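Local coordinates for protein type C neurotoxin (Clostridium botulinum, PDB 3PME) that probably binds gangliosides and lipids of the nerve-cell membrane, being the receptor-binding domain of a C/D mosaic botulinum neurotoxin, at residues A[292-297]-A[335-340]; A[324-329]-A[371-376]; A[346-351]-A[400-405]; A[358-361]-A[365-368]. All coordinates share one frame; numbering follows the deposited sequence.

Contact 1. Residues A[292-297]-A[335-340]; sequences DIMFHM and LGNYGI
Residues 292-297, in strand 292-299, and the loop residues 335-340 run past each other in opposite directions, Met294 lying across from Asn337 with 7.9 Å between their CA atoms and His296 across from Leu335 with 8.8 Å, so side chains and a water must fill the gap. Met294, a long flexible residue, does so by bending its chain at chi3 (-67°): its SD lies 3.5 Å from Gly336 O, and its methyl comes against the amide end of Asn337, the two side chains crossing at about a right angle. Two residues on, His296 presents one face of its imidazole to Leu335, whose CD2 sits 4.1 Å from His296 CE1, toward the rim of the ring. Both ring nitrogens are engaged. ND1 is hydrogen-bonded to Glu303 OE2, while NE2 meets a water 2.7 Å away, in the ring plane; that water donates to Gly336 O at 3.1 Å. The same carbonyl takes a weak hydrogen bond from Tyr338 N, closing an inverse gamma turn centred on Asn337. Gly336 has a phi of 163°, a conformation readily open to glycine, and the Tyr338 ring packs against its CA. The contact lies at the surface of the C-terminal domain. Strand 292-299 is bonded to Lys276 of strand 273-277, Ile306 of strand 302-308 and Phe343 of strand 343-347, and the loop spans from strand 326-332 to strand 343-347, with Leu335 also touching Glu303.

Contact 2. Residues A[324-329]-A[371-376]; sequences NCVYAL and DIYKPW
Val326, directly after Cys325 of the Cys321-Cys325 disulfide, lays a methyl over one face of the Tyr373 ring. Its CG1 stands anti to the backbone N (chi1 178°) and reaches a point 4.2 Å from the Tyr373 ring centroid, 19° off the ring normal, a CH-pi contact displaced toward the rim. The nearest ring atom is Tyr373 CE1, 4.0 Å from Val326 CG1. A branched valine suits this place because one methyl can lie over the ring while the other, CG2, stays beside its rim. Tyr327 turns the other way and makes a cation-pi contact with Arg308. Ala328 points back toward the second segment, where its CB lies 4.3 Å from Pro375 O; with so small a side chain the backbones come nearer, 6.3 Å between the CA atoms of Ala328 and Pro375. Both residues also touch Ile255. Beyond this point Pro375 CG rests 3.7 Å above the ring plane of Trp376, whose NE1 is bonded to Lys252 O. At the start of 371-376, Asp371 OD1 accepts from Ile372 N at 2.7 Å. Val326 and Tyr373 both rest on Val387, for strand 383-389 lies between strands 326-332 and 366-373 and bonds to each. The contact thus packs side chains on one face across the intervening strand, in a curled antiparallel sheet that is part of the beta-trefoil fold of the C-terminal receptor-binding domain of clostridial neurotoxins.

Contact 3. Residues A[346-351]-A[400-405]; sequences KNIVSQ and SSFWKF
Ile348 sets its CD1 methyl over one face of the Phe402 ring, 3.4 Å from the ring centroid and 18° off the normal. This CH-pi contact is very close: Ile348 CD1 is only 3.2 Å from Phe402 CD1, short enough for the exact spacing to be doubtful, though the overlap itself is plain. Isoleucine suits the site because its longer branch extends away from the backbone (chi2 165°) and delivers a single methyl to the ring, while Ile348 CG1 follows 4.1 Å from Phe402 CE1. The two side chains cross at about a right angle. Phenylalanine offers the broad flat surface to receive it. A second neighbour arrives at the far end of the ring, where Gln351 stretches out with an extended chain. Its OE1 comes within 3.6 Å of Phe402 CZ, and its NE2 lies 3.8 Å from Phe402 CE2; the amide plane stands almost perpendicular to the ring, at 87°. Ile348 and Phe402 are buried together and both touch Gln357, whose NE2 is bonded to Ser401 OG. Gln351 is exposed, at the edge of the unmodelled residues 352-353. Just past Phe402 the chain enters strand 403-406, which pairs antiparallel with strand 238-241. This meeting of the first strand of the trefoil domain with its last is how a beta-trefoil closes on itself, and the Ile348-Phe402 packing lies beside that closure.

Contact 4. Residues A[358-361]-A[365-368]; sequences IFSS and NTML
Ser360 and Thr366 form a hydrogen-bonded pair in the beta hairpin of strands 356-360 and 366-373, each serving the other as donor and acceptor. Thr366 N gives a nearly straight bond to Ser360 O, 2.9 Å long, at 172°. In return Ser360 N bonds to Thr366 O, reaching it from above the carbonyl plane, 42° out of it. Further along, Leu368 N donates to Ile358 O at 2.8 Å. The reciprocal bond of that pair is replaced by a water, which accepts from Ile358 N at 2.9 Å and lies 2.7 Å from Leu368 O; that oxygen also receives Trp403 NE1. On the side-chain level a second water joins Ser360 OG to Thr366 OG1, 2.8 Å from each, so two small hydroxyl residues suit this buried spot, and Ser360 OG is bonded to Phe362 N as well. Beside them on this face, Ile358 CG2 presses tightly on Leu368 CD1, at 3.5 Å. The opposite face carries the non-hydrogen-bonded pair Phe359 and Met367. With its CG anti to the backbone N (chi1 -178°), Met367 runs alongside the Phe359 ring in a Met-aromatic contact: Met367 SD stands 4.6 Å from the centroid of the Phe359 ring, obliquely placed.

In the fold
All four contacts belong to the C-terminal beta-trefoil domain. Contact 1 lies at the surface, where a loop meets a strand partly through water; contacts 2, 3 and 4 are largely buried. Only contact 4 joins neighbouring strands by direct backbone bonds, whereas contacts 2 and 3 rest on a methyl over an aromatic face. Contacts 2 and 4 share strand 366-373, and Leu329 packs on Leu368 between them. Ile358 of contact 4 is a meeting point: its CD1 touches Phe295 of contact 1 and both Trp403 and Phe405 of contact 3. Contacts 3 and 4 are further joined where Ser401 CB packs against Met367 CE.

Contact 1. Residues A[292-297]-A[335-340]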
loop_
_atom_site.group_PDB
_atom_site.type_symbol
_atom_site.label_atom_id
_atom_site.label_comp_id
_atom_site.label_asym_id
_atom_site.label_seq_id
_atom_site.Cartn_x
_atom_site.Cartn_y
_atom_site.Cartn_z
ATOM N N ASP A 292 -12.353 16.650 5.020
ATOM C CA ASP A 292 -11.774 17.853 5.621
ATOM C C ASP A 292 -11.080 17.444 6.916
ATOM O O ASP A 292 -11.687 16.820 7.790
ATOM C CB ASP A 292 -12.859 18.885 5.957
ATOM C CG ASP A 292 -13.187 19.812 4.789
ATOM O OD1 ASP A 292 -12.699 19.585 3.661
ATOM O OD2 ASP A 292 -13.931 20.791 5.004
ATOM N N ILE A 293 -9.816 17.829 7.048
ATOM C CA ILE A 293 -8.966 17.318 8.112
ATOM C C ILE A 293 -8.124 18.431 8.731
ATOM O O ILE A 293 -7.991 19.516 8.159
ATOM C CB ILE A 293 -8.020 16.229 7.577
ATOM C CG1 ILE A 293 -7.045 16.830 6.565
ATOM C CG2 ILE A 293 -8.823 15.131 6.928
ATOM C CD1 ILE A 293 -5.963 15.852 6.092
ATOM N N MET A 294 -7.590 18.155 9.917
ATOM C CA MET A 294 -6.602 19.017 10.543
ATOM C C MET A 294 -5.408 18.146 10.913
ATOM O O MET A 294 -5.553 16.945 11.093
ATOM C CB MET A 294 -7.193 19.680 11.788
ATOM C CG MET A 294 -8.352 20.592 11.439
ATOM S SD MET A 294 -9.332 21.074 12.861
ATOM C CE MET A 294 -10.069 19.506 13.336
ATOM N N PHE A 295 -4.228 18.750 11.013
ATOM C CA PHE A 295 -3.030 18.020 11.415
ATOM C C PHE A 295 -2.608 18.469 12.797
ATOM O O PHE A 295 -2.483 19.673 13.032
ATOM C CB PHE A 295 -1.874 18.304 10.442
ATOM C CG PHE A 295 -2.144 17.876 9.030
ATOM C CD1 PHE A 295 -1.942 16.562 8.638
ATOM C CD2 PHE A 295 -2.594 18.793 8.092
ATOM C CE1 PHE A 295 -2.198 16.165 7.336
ATOM C CE2 PHE A 295 -2.848 18.406 6.777
ATOM C CZ PHE A 295 -2.638 17.089 6.396
ATOM N N HIS A 296 -2.410 17.525 13.712
ATOM C CA HIS A 296 -1.868 17.859 15.028
ATOM C C HIS A 296 -0.448 17.338 15.161
ATOM O O HIS A 296 -0.067 16.363 14.513
ATOM C CB HIS A 296 -2.739 17.296 16.152
ATOM C CG HIS A 296 -4.001 18.070 16.373
ATOM N ND1 HIS A 296 -4.712 18.008 17.554
ATOM C CD2 HIS A 296 -4.658 18.949 15.582
ATOM C CE1 HIS A 296 -5.772 18.791 17.465
ATOM N NE2 HIS A 296 -5.762 19.380 16.285
ATOM N N MET A 297 0.347 18.001 15.986
ATOM C CA MET A 297 1.686 17.528 16.307
ATOM C C MET A 297 1.931 17.749 17.792
ATOM O O MET A 297 1.737 18.854 18.292
ATOM C CB MET A 297 2.761 18.258 15.500
ATOM C CG MET A 297 4.173 17.728 15.774
ATOM S SD MET A 297 5.508 18.697 15.025
ATOM C CE MET A 297 5.373 18.200 13.300
ATOM N N LEU A 335 -6.204 24.983 19.985
ATOM C CA LEU A 335 -6.759 23.893 19.199
ATOM C C LEU A 335 -8.258 24.071 18.941
ATOM O O LEU A 335 -9.000 24.491 19.828
ATOM C CB LEU A 335 -6.508 22.560 19.904
ATOM C CG LEU A 335 -5.063 22.256 20.301
ATOM C CD1 LEU A 335 -4.998 20.935 21.047
ATOM C CD2 LEU A 335 -4.150 22.224 19.079
ATOM N N GLY A 336 -8.696 23.735 17.734
ATOM C CA GLY A 336 -10.098 23.824 17.368
ATOM C C GLY A 336 -10.283 23.780 15.862
ATOM O O GLY A 336 -9.300 23.698 15.118
ATOM N N ASN A 337 -11.536 23.830 15.412
ATOM C CA ASN A 337 -11.854 23.794 13.985
ATOM C C ASN A 337 -11.635 25.138 13.310
ATOM O O ASN A 337 -12.537 25.646 12.661
ATOM C CB ASN A 337 -13.314 23.379 13.756
ATOM C CG ASN A 337 -13.491 21.883 13.655
ATOM O OD1 ASN A 337 -14.397 21.400 12.969
ATOM N ND2 ASN A 337 -12.633 21.139 14.335
ATOM N N TYR A 338 -10.447 25.709 13.468
ATOM C CA TYR A 338 -10.112 26.984 12.837
ATOM C C TYR A 338 -9.906 26.822 11.330
ATOM O O TYR A 338 -9.117 25.989 10.890
ATOM C CB TYR A 338 -8.851 27.568 13.473
ATOM C CG TYR A 338 -9.017 27.936 14.924
ATOM C CD1 TYR A 338 -9.551 29.164 15.285
ATOM C CD2 TYR A 338 -8.643 27.058 15.931
ATOM C CE1 TYR A 338 -9.706 29.511 16.608
ATOM C CE2 TYR A 338 -8.793 27.402 17.264
ATOM C CZ TYR A 338 -9.328 28.627 17.592
ATOM O OH TYR A 338 -9.479 28.977 18.915
ATOM N N GLY A 339 -10.607 27.633 10.544
ATOM C CA GLY A 339 -10.559 27.516 9.094
ATOM C C GLY A 339 -9.154 27.508 8.513
ATOM O O GLY A 339 -8.861 26.782 7.555
ATOM N N ILE A 340 -8.284 28.319 9.095
ATOM C CA ILE A 340 -6.912 28.477 8.616
ATOM C C ILE A 340 -6.112 27.172 8.747
ATOM O O ILE A 340 -5.074 27.005 8.100
ATOM C CB ILE A 340 -6.194 29.657 9.351
ATOM C CG1 ILE A 340 -4.856 29.992 8.692
ATOM C CG2 ILE A 340 -5.981 29.335 10.817
ATOM C CD1 ILE A 340 -4.955 30.730 7.382
HETATM O O HOH W 1 -7.701 21.188 15.800
#

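Contact 2. Residues A[324-329]-A[371-376]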
loop_
_atom_site.group_PDB
_atom_site.type_symbol
_atom_site.label_atom_id
_atom_site.label_comp_id
_atom_site.label_asym_id
_atom_site.label_seq_id
_atom_site.Cartn_x
_atom_site.Cartn_y
_atom_site.Cartn_z
ATOM N N ASN A 324 0.306 33.376 -7.640
ATOM C CA ASN A 324 1.508 32.613 -7.319
ATOM C C ASN A 324 1.965 32.857 -5.891
ATOM O O ASN A 324 3.157 33.037 -5.619
ATOM C CB ASN A 324 2.628 32.924 -8.309
ATOM C CG ASN A 324 2.292 32.474 -9.710
ATOM O OD1 ASN A 324 1.539 31.522 -9.897
ATOM N ND2 ASN A 324 2.842 33.161 -10.706
ATOM N N CYS A 325 1.002 32.854 -4.975
ATOM C CA CYS A 325 1.274 33.139 -3.574
ATOM C C CYS A 325 1.788 31.898 -2.865
ATOM O O CYS A 325 1.294 30.802 -3.100
ATOM C CB CYS A 325 0.007 33.651 -2.896
ATOM S SG CYS A 325 -0.701 35.069 -3.773
ATOM N N VAL A 326 2.788 32.078 -2.012
ATOM C CA VAL A 326 3.420 30.961 -1.320
ATOM C C VAL A 326 3.364 31.234 0.174
ATOM O O VAL A 326 3.916 32.225 0.635
ATOM C CB VAL A 326 4.893 30.800 -1.729
ATOM C CG1 VAL A 326 5.544 29.663 -0.947
ATOM C CG2 VAL A 326 5.013 30.553 -3.236
ATOM N N TYR A 327 2.695 30.350 0.918
ATOM C CA TYR A 327 2.502 30.521 2.355
ATOM C C TYR A 327 3.202 29.416 3.137
ATOM O O TYR A 327 3.081 28.233 2.828
ATOM C CB TYR A 327 1.012 30.514 2.711
ATOM C CG TYR A 327 0.177 31.501 1.948
ATOM C CD1 TYR A 327 0.076 32.826 2.365
ATOM C CD2 TYR A 327 -0.531 31.104 0.824
ATOM C CE1 TYR A 327 -0.695 33.733 1.655
ATOM C CE2 TYR A 327 -1.315 31.997 0.120
ATOM C CZ TYR A 327 -1.389 33.306 0.539
ATOM O OH TYR A 327 -2.167 34.190 -0.172
ATOM N N ALA A 328 3.946 29.806 4.155
ATOM C CA ALA A 328 4.533 28.846 5.068
ATOM C C ALA A 328 3.451 28.219 5.947
ATOM O O ALA A 328 2.308 28.690 6.001
ATOM C CB ALA A 328 5.585 29.527 5.933
ATOM N N LEU A 329 3.832 27.146 6.630
ATOM C CA LEU A 329 2.958 26.492 7.598
ATOM C C LEU A 329 3.514 26.748 8.988
ATOM O O LEU A 329 4.729 26.849 9.174
ATOM C CB LEU A 329 2.899 24.997 7.312
ATOM C CG LEU A 329 2.448 24.619 5.907
ATOM C CD1 LEU A 329 2.389 23.109 5.836
ATOM C CD2 LEU A 329 1.087 25.230 5.587
ATOM N N ASP A 371 9.489 22.223 -1.449
ATOM C CA ASP A 371 10.564 22.656 -2.339
ATOM C C ASP A 371 11.540 23.464 -1.500
ATOM O O ASP A 371 11.276 23.745 -0.320
ATOM C CB ASP A 371 9.994 23.515 -3.485
ATOM C CG ASP A 371 10.955 23.667 -4.687
ATOM O OD1 ASP A 371 12.102 23.165 -4.664
ATOM O OD2 ASP A 371 10.534 24.314 -5.670
ATOM N N ILE A 372 12.661 23.840 -2.108
ATOM C CA ILE A 372 13.645 24.703 -1.471
ATOM C C ILE A 372 13.204 26.151 -1.661
ATOM O O ILE A 372 13.158 26.666 -2.779
ATOM C CB ILE A 372 15.052 24.468 -2.078
ATOM C CG1 ILE A 372 15.485 23.022 -1.824
ATOM C CG2 ILE A 372 16.064 25.442 -1.508
ATOM C CD1 ILE A 372 16.686 22.577 -2.650
ATOM N N TYR A 373 12.838 26.791 -0.559
ATOM C CA TYR A 373 12.392 28.176 -0.564
ATOM C C TYR A 373 13.217 28.988 0.422
ATOM O O TYR A 373 14.056 28.445 1.152
ATOM C CB TYR A 373 10.921 28.254 -0.122
ATOM C CG TYR A 373 9.924 27.887 -1.202
ATOM C CD1 TYR A 373 9.575 28.805 -2.181
ATOM C CD2 TYR A 373 9.307 26.640 -1.225
ATOM C CE1 TYR A 373 8.658 28.495 -3.166
ATOM C CE2 TYR A 373 8.375 26.323 -2.212
ATOM C CZ TYR A 373 8.066 27.251 -3.182
ATOM O OH TYR A 373 7.146 26.961 -4.174
ATOM N N LYS A 374 12.961 30.293 0.447
ATOM C CA LYS A 374 13.408 31.156 1.534
ATOM C C LYS A 374 12.153 31.485 2.336
ATOM O O LYS A 374 11.472 32.460 2.045
ATOM C CB LYS A 374 14.020 32.435 0.964
ATOM C CG LYS A 374 15.298 32.206 0.153
ATOM C CD LYS A 374 15.709 33.491 -0.556
ATOM C CE LYS A 374 17.090 33.380 -1.156
ATOM N NZ LYS A 374 17.118 32.284 -2.137
ATOM N N PRO A 375 11.818 30.638 3.322
ATOM C CA PRO A 375 10.475 30.690 3.924
ATOM C C PRO A 375 10.294 31.719 5.036
ATOM O O PRO A 375 9.140 31.962 5.414
ATOM C CB PRO A 375 10.296 29.274 4.477
ATOM C CG PRO A 375 11.704 28.871 4.868
ATOM C CD PRO A 375 12.594 29.474 3.793
ATOM N N TRP A 376 11.376 32.291 5.563
ATOM C CA TRP A 376 11.256 33.306 6.610
ATOM C C TRP A 376 11.296 34.693 5.996
ATOM O O TRP A 376 12.242 35.032 5.289
ATOM C CB TRP A 376 12.382 33.175 7.640
ATOM C CG TRP A 376 12.424 31.853 8.343
ATOM C CD1 TRP A 376 11.675 31.474 9.420
ATOM C CD2 TRP A 376 13.255 30.738 8.019
ATOM N NE1 TRP A 376 11.992 30.193 9.790
ATOM C CE2 TRP A 376 12.957 29.713 8.942
ATOM C CE3 TRP A 376 14.224 30.502 7.040
ATOM C CZ2 TRP A 376 13.595 28.475 8.913
ATOM C CZ3 TRP A 376 14.853 29.280 7.017
ATOM C CH2 TRP A 376 14.540 28.280 7.950
#

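Contact 3. Residues A[346-351]-A[400-405]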
loop_
_atom_site.group_PDB
_atom_site.type_symbol
_atom_site.label_atom_id
_atom_site.label_comp_id
_atom_site.label_asym_id
_atom_site.label_seq_id
_atom_site.Cartn_x
_atom_site.Cartn_y
_atom_site.Cartn_z
ATOM N N LYS A 346 -6.961 14.385 -0.854
ATOM C CA LYS A 346 -7.498 13.701 -2.023
ATOM C C LYS A 346 -6.513 12.724 -2.636
ATOM O O LYS A 346 -5.303 12.938 -2.625
ATOM C CB LYS A 346 -7.937 14.718 -3.078
ATOM C CG LYS A 346 -9.126 15.562 -2.648
ATOM C CD LYS A 346 -9.665 16.408 -3.793
ATOM C CE LYS A 346 -10.933 17.141 -3.380
ATOM N NZ LYS A 346 -11.600 17.813 -4.539
ATOM N N ASN A 347 -7.037 11.636 -3.179
ATOM C CA ASN A 347 -6.206 10.755 -3.961
ATOM C C ASN A 347 -5.885 11.443 -5.288
ATOM O O ASN A 347 -6.615 12.332 -5.746
ATOM C CB ASN A 347 -6.882 9.391 -4.151
ATOM C CG ASN A 347 -6.724 8.484 -2.930
ATOM O OD1 ASN A 347 -5.733 8.573 -2.192
ATOM N ND2 ASN A 347 -7.693 7.599 -2.718
ATOM N N ILE A 348 -4.762 11.063 -5.875
ATOM C CA ILE A 348 -4.277 11.700 -7.088
ATOM C C ILE A 348 -5.055 11.187 -8.287
ATOM O O ILE A 348 -5.046 9.992 -8.569
ATOM C CB ILE A 348 -2.766 11.469 -7.239
ATOM C CG1 ILE A 348 -2.044 12.192 -6.090
ATOM C CG2 ILE A 348 -2.274 11.957 -8.593
ATOM C CD1 ILE A 348 -0.617 11.778 -5.911
ATOM N N VAL A 349 -5.748 12.098 -8.970
ATOM C CA VAL A 349 -6.659 11.713 -10.047
ATOM C C VAL A 349 -5.985 10.730 -11.005
ATOM O O VAL A 349 -4.990 11.056 -11.655
ATOM C CB VAL A 349 -7.240 12.943 -10.798
ATOM C CG1 VAL A 349 -6.148 13.707 -11.537
ATOM C CG2 VAL A 349 -8.349 12.514 -11.753
ATOM N N SER A 350 -6.528 9.516 -11.057
ATOM C CA SER A 350 -5.938 8.411 -11.810
ATOM C C SER A 350 -4.741 7.814 -11.069
ATOM O O SER A 350 -4.888 6.874 -10.285
ATOM C CB SER A 350 -5.536 8.846 -13.224
ATOM O OG SER A 350 -6.648 9.355 -13.943
ATOM N N GLN A 351 -3.561 8.375 -11.314
ATOM C CA GLN A 351 -2.321 7.854 -10.748
ATOM C C GLN A 351 -2.483 7.355 -9.313
ATOM O O GLN A 351 -2.568 6.147 -9.071
ATOM C CB GLN A 351 -1.222 8.914 -10.819
ATOM C CG GLN A 351 0.086 8.480 -10.191
ATOM C CD GLN A 351 1.211 9.455 -10.464
ATOM O OE1 GLN A 351 0.982 10.566 -10.948
ATOM N NE2 GLN A 351 2.439 9.043 -10.161
ATOM N N SER A 400 6.445 16.939 -6.304
ATOM C CA SER A 400 6.552 17.864 -5.182
ATOM C C SER A 400 5.208 18.095 -4.478
ATOM O O SER A 400 5.182 18.596 -3.347
ATOM C CB SER A 400 7.163 19.203 -5.617
ATOM O OG SER A 400 6.239 19.979 -6.354
ATOM N N SER A 401 4.099 17.750 -5.142
ATOM C CA SER A 401 2.764 17.885 -4.544
ATOM C C SER A 401 2.240 16.599 -3.921
ATOM O O SER A 401 1.115 16.568 -3.402
ATOM C CB SER A 401 1.749 18.359 -5.580
ATOM O OG SER A 401 1.433 17.285 -6.467
ATOM N N PHE A 402 3.030 15.530 -3.995
ATOM C CA PHE A 402 2.599 14.230 -3.495
ATOM C C PHE A 402 3.067 14.019 -2.059
ATOM O O PHE A 402 4.245 14.193 -1.766
ATOM C CB PHE A 402 3.143 13.090 -4.365
ATOM C CG PHE A 402 2.661 13.107 -5.804
ATOM C CD1 PHE A 402 1.696 14.006 -6.242
ATOM C CD2 PHE A 402 3.182 12.195 -6.713
ATOM C CE1 PHE A 402 1.270 14.004 -7.568
ATOM C CE2 PHE A 402 2.757 12.182 -8.040
ATOM C CZ PHE A 402 1.806 13.082 -8.463
ATOM N N TRP A 403 2.139 13.620 -1.188
ATOM C CA TRP A 403 2.454 13.361 0.222
ATOM C C TRP A 403 2.180 11.920 0.610
ATOM O O TRP A 403 1.229 11.304 0.123
ATOM C CB TRP A 403 1.641 14.297 1.128
ATOM C CG TRP A 403 1.909 15.726 0.805
ATOM C CD1 TRP A 403 1.266 16.488 -0.122
ATOM C CD2 TRP A 403 2.946 16.543 1.351
ATOM N NE1 TRP A 403 1.827 17.741 -0.177
ATOM C CE2 TRP A 403 2.856 17.806 0.726
ATOM C CE3 TRP A 403 3.933 16.336 2.318
ATOM C CZ2 TRP A 403 3.722 18.851 1.030
ATOM C CZ3 TRP A 403 4.791 17.395 2.631
ATOM C CH2 TRP A 403 4.679 18.623 1.982
ATOM N N LYS A 404 3.018 11.393 1.499
ATOM C CA LYS A 404 2.830 10.040 2.014
ATOM C C LYS A 404 2.881 10.079 3.531
ATOM O O LYS A 404 3.404 11.032 4.125
ATOM C CB LYS A 404 3.886 9.074 1.470
ATOM C CG LYS A 404 3.818 8.855 -0.034
ATOM C CD LYS A 404 4.859 7.820 -0.435
ATOM C CE LYS A 404 4.664 7.348 -1.862
ATOM N NZ LYS A 404 5.551 6.198 -2.172
ATOM N N PHE A 405 2.313 9.047 4.141
ATOM C CA PHE A 405 2.154 8.997 5.587
ATOM C C PHE A 405 2.661 7.656 6.087
ATOM O O PHE A 405 2.051 6.604 5.835
ATOM C CB PHE A 405 0.687 9.212 5.950
ATOM C CG PHE A 405 0.175 10.574 5.567
ATOM C CD1 PHE A 405 0.300 11.635 6.440
ATOM C CD2 PHE A 405 -0.410 10.792 4.325
ATOM C CE1 PHE A 405 -0.150 12.905 6.088
ATOM C CE2 PHE A 405 -0.859 12.056 3.965
ATOM C CZ PHE A 405 -0.736 13.112 4.855
#

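Contact 4. Residues A[358-361]-A[365-368]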
loop_
_atom_site.group_PDB
_atom_site.type_symbol
_atom_site.label_atom_id
_atom_site.label_comp_id
_atom_site.label_asym_id
_atom_site.label_seq_id
_atom_site.Cartn_x
_atom_site.Cartn_y
_atom_site.Cartn_z
ATOM N N ILE A 358 -2.940 17.531 -0.845
ATOM C CA ILE A 358 -3.570 18.199 0.286
ATOM C C ILE A 358 -3.835 19.633 -0.127
ATOM O O ILE A 358 -2.954 20.300 -0.676
ATOM C CB ILE A 358 -2.661 18.165 1.521
ATOM C CG1 ILE A 358 -2.381 16.718 1.939
ATOM C CG2 ILE A 358 -3.310 18.927 2.676
ATOM C CD1 ILE A 358 -1.192 16.580 2.861
ATOM N N PHE A 359 -5.064 20.083 0.110
ATOM C CA PHE A 359 -5.519 21.385 -0.360
ATOM C C PHE A 359 -6.097 22.182 0.776
ATOM O O PHE A 359 -6.502 21.628 1.794
ATOM C CB PHE A 359 -6.606 21.208 -1.425
ATOM C CG PHE A 359 -6.156 20.411 -2.609
ATOM C CD1 PHE A 359 -5.528 21.030 -3.678
ATOM C CD2 PHE A 359 -6.334 19.038 -2.644
ATOM C CE1 PHE A 359 -5.102 20.294 -4.781
ATOM C CE2 PHE A 359 -5.898 18.294 -3.736
ATOM C CZ PHE A 359 -5.279 18.925 -4.801
ATOM N N SER A 360 -6.133 23.493 0.589
ATOM C CA SER A 360 -6.855 24.373 1.501
ATOM C C SER A 360 -7.708 25.325 0.680
ATOM O O SER A 360 -7.295 25.771 -0.395
ATOM C CB SER A 360 -5.875 25.172 2.357
ATOM O OG SER A 360 -6.537 26.245 3.003
ATOM N N SER A 361 -8.892 25.645 1.188
ATOM C CA SER A 361 -9.726 26.642 0.527
ATOM C C SER A 361 -9.987 27.827 1.445
ATOM O O SER A 361 -10.962 28.560 1.269
ATOM C CB SER A 361 -11.033 26.017 0.035
ATOM O OG SER A 361 -11.662 25.290 1.066
ATOM N N ASN A 365 -7.602 29.312 -2.887
ATOM C CA ASN A 365 -7.366 27.899 -3.103
ATOM C C ASN A 365 -5.878 27.628 -3.178
ATOM O O ASN A 365 -5.180 28.181 -4.029
ATOM C CB ASN A 365 -8.047 27.413 -4.385
ATOM C CG ASN A 365 -9.555 27.334 -4.245
ATOM O OD1 ASN A 365 -10.296 27.850 -5.081
ATOM N ND2 ASN A 365 -10.015 26.696 -3.180
ATOM N N THR A 366 -5.387 26.783 -2.280
ATOM C CA THR A 366 -3.983 26.406 -2.315
ATOM C C THR A 366 -3.807 24.899 -2.300
ATOM O O THR A 366 -4.730 24.140 -1.972
ATOM C CB THR A 366 -3.199 26.974 -1.126
ATOM O OG1 THR A 366 -3.770 26.492 0.090
ATOM C CG2 THR A 366 -3.213 28.511 -1.123
ATOM N N MET A 367 -2.599 24.478 -2.646
ATOM C CA MET A 367 -2.217 23.077 -2.596
ATOM C C MET A 367 -0.896 23.003 -1.865
ATOM O O MET A 367 -0.030 23.854 -2.062
ATOM C CB MET A 367 -2.046 22.496 -4.005
ATOM C CG MET A 367 -1.699 21.009 -3.984
ATOM S SD MET A 367 -1.579 20.222 -5.600
ATOM C CE MET A 367 -0.232 21.131 -6.285
ATOM N N LEU A 368 -0.714 21.996 -1.021
ATOM C CA LEU A 368 0.565 21.856 -0.339
ATOM C C LEU A 368 1.616 21.226 -1.247
ATOM O O LEU A 368 1.348 20.240 -1.955
ATOM C CB LEU A 368 0.430 21.023 0.931
ATOM C CG LEU A 368 -0.560 21.519 1.977
ATOM C CD1 LEU A 368 -0.373 20.731 3.272
ATOM C CD2 LEU A 368 -0.357 22.997 2.215
HETATM O O HOH W 2 -0.592 18.336 -2.286
HETATM O O HOH W 3 -5.504 28.320 1.393
#